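Local structure of GrpU microcompartment shell protein (Pectobacterium wasabiae, 4OLP) at residues L42-P45 with D46-Y50. The protein forms part of the shell of a glycyl-radical type bacterial microcompartment and probably binds an iron-sulfur cluster. Residues are numbered along the deposited sequence; the frame is centred on the assembly and turned at random.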
loop_
_atom_site.group_PDB
_atom_site.type_symbol
_atom_site.label_atom_id
_atom_site.label_comp_id
_atom_site.label_asym_id
_atom_site.label_seq_id
_atom_site.Cartn_x
_atom_site.Cartn_y
_atom_site.Cartn_z
ATOM N N LEU B 42 4.060 -12.870 -9.753
ATOM C CA LEU B 42 4.387 -13.988 -8.866
ATOM C C LEU B 42 4.467 -13.536 -7.427
ATOM O O LEU B 42 4.864 -12.389 -7.174
ATOM C CB LEU B 42 5.740 -14.566 -9.236
ATOM C CG LEU B 42 5.827 -15.364 -10.532
ATOM C CD1 LEU B 42 7.284 -15.583 -10.938
ATOM C CD2 LEU B 42 5.109 -16.694 -10.386
ATOM N N PRO B 43 4.097 -14.436 -6.478
ATOM C CA PRO B 43 4.411 -14.174 -5.070
ATOM C C PRO B 43 5.924 -14.152 -4.892
ATOM O O PRO B 43 6.654 -14.707 -5.727
ATOM C CB PRO B 43 3.790 -15.370 -4.318
ATOM C CG PRO B 43 2.917 -16.077 -5.294
ATOM C CD PRO B 43 3.450 -15.755 -6.656
ATOM N N VAL B 44 6.413 -13.530 -3.831
ATOM C CA VAL B 44 7.848 -13.249 -3.814
ATOM C C VAL B 44 8.706 -14.518 -3.683
ATOM O O VAL B 44 9.762 -14.574 -4.297
ATOM C CB VAL B 44 8.290 -12.093 -2.854
ATOM C CG1 VAL B 44 7.104 -11.244 -2.407
ATOM C CG2 VAL B 44 9.115 -12.596 -1.668
ATOM N N PRO B 45 8.259 -15.538 -2.932
ATOM C CA PRO B 45 9.123 -16.731 -2.910
ATOM C C PRO B 45 9.330 -17.338 -4.298
ATOM O O PRO B 45 10.464 -17.620 -4.690
ATOM C CB PRO B 45 8.359 -17.695 -1.996
ATOM C CG PRO B 45 7.649 -16.800 -1.058
ATOM C CD PRO B 45 7.214 -15.612 -1.895
ATOM N N ASP B 46 8.240 -17.462 -5.053
ATOM C CA ASP B 46 8.302 -17.942 -6.436
ATOM C C ASP B 46 9.183 -17.038 -7.294
ATOM O O ASP B 46 9.951 -17.524 -8.120
ATOM C CB ASP B 46 6.902 -17.994 -7.054
ATOM C CG ASP B 46 6.088 -19.219 -6.614
ATOM O OD1 ASP B 46 6.462 -19.904 -5.635
ATOM O OD2 ASP B 46 5.039 -19.470 -7.249
ATOM N N LEU B 47 9.069 -15.724 -7.076
ATOM C CA LEU B 47 9.781 -14.745 -7.880
ATOM C C LEU B 47 11.283 -15.013 -7.861
ATOM O O LEU B 47 11.923 -15.172 -8.904
ATOM C CB LEU B 47 9.520 -13.342 -7.377
ATOM C CG LEU B 47 10.160 -12.269 -8.266
ATOM C CD1 LEU B 47 9.082 -11.582 -9.071
ATOM C CD2 LEU B 47 10.939 -11.233 -7.466
ATOM N N TYR B 48 11.842 -15.093 -6.665
ATOM C CA TYR B 48 13.267 -15.315 -6.521
ATOM C C TYR B 48 13.660 -16.731 -6.880
ATOM O O TYR B 48 14.768 -16.953 -7.373
ATOM C CB TYR B 48 13.709 -15.001 -5.111
ATOM C CG TYR B 48 13.543 -13.552 -4.820
ATOM C CD1 TYR B 48 14.226 -12.611 -5.562
ATOM C CD2 TYR B 48 12.690 -13.113 -3.825
ATOM C CE1 TYR B 48 14.088 -11.268 -5.311
ATOM C CE2 TYR B 48 12.538 -11.766 -3.566
ATOM C CZ TYR B 48 13.247 -10.854 -4.313
ATOM O OH TYR B 48 13.130 -9.513 -4.077
ATOM N N PHE B 49 12.761 -17.687 -6.653
ATOM C CA PHE B 49 13.029 -19.065 -7.066
ATOM C C PHE B 49 13.193 -19.131 -8.576
ATOM O O PHE B 49 14.207 -19.617 -9.080
ATOM C CB PHE B 49 11.935 -20.029 -6.603
ATOM C CG PHE B 49 12.189 -21.440 -7.024
ATOM C CD1 PHE B 49 13.138 -22.219 -6.366
ATOM C CD2 PHE B 49 11.525 -21.981 -8.114
ATOM C CE1 PHE B 49 13.399 -23.523 -6.781
ATOM C CE2 PHE B 49 11.782 -23.284 -8.525
ATOM C CZ PHE B 49 12.717 -24.052 -7.858
ATOM N N TYR B 50 12.217 -18.592 -9.284
ATOM C CA TYR B 50 12.258 -18.638 -10.728
ATOM C C TYR B 50 13.294 -17.695 -11.339
ATOM O O TYR B 50 13.843 -18.017 -12.382
ATOM C CB TYR B 50 10.855 -18.438 -11.312
ATOM C CG TYR B 50 9.979 -19.664 -11.127
ATOM C CD1 TYR B 50 10.320 -20.875 -11.715
ATOM C CD2 TYR B 50 8.827 -19.607 -10.345
ATOM C CE1 TYR B 50 9.522 -21.993 -11.528
ATOM C CE2 TYR B 50 8.030 -20.716 -10.152
ATOM C CZ TYR B 50 8.378 -21.911 -10.743
ATOM O OH TYR B 50 7.563 -23.018 -10.554
#
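Leu42, the last residue of strand 36-42, splays its two methyls against the start of the helix that follows: CD1 sits 4.0 Å from CA of Leu47 and 4.4 Å from CD2 of Tyr50, while CD2 meets CB of Asp46, the two side chains crossing at about a right angle. With CG beside the backbone N (chi1 -72°), CD1 and CD2 come to lie against Leu47 and Asp46. Pro43 takes the N-cap position, where its O accepts the first helical bond from Leu47 N at 2.9 Å; its ring CD also lies 4.1 Å from Asp46 OD2. Here the chain turns from sheet to helix 44-56, which packs on the antiparallel sheet of the BMC domain through Leu47, set on Thr74 and Leu76 of strand 74-80; Leu42 meets Leu76 from within the sheet. Val44 O receives Tyr48 N at 3.2 Å in a nearly straight bond (169°), and the Val44 and Tyr48 side chains lie side by side, CG2 4.0 Å from CE2. Pro45 accepts through its O from Phe49 N at 3.0 Å, and packs on Met41 of a neighbouring subunit. That same subunit supplies Arg4, whose NE forms a salt bridge with Asp46 OD1 and whose NH2 makes a weak hydrogen bond with Tyr50 OH.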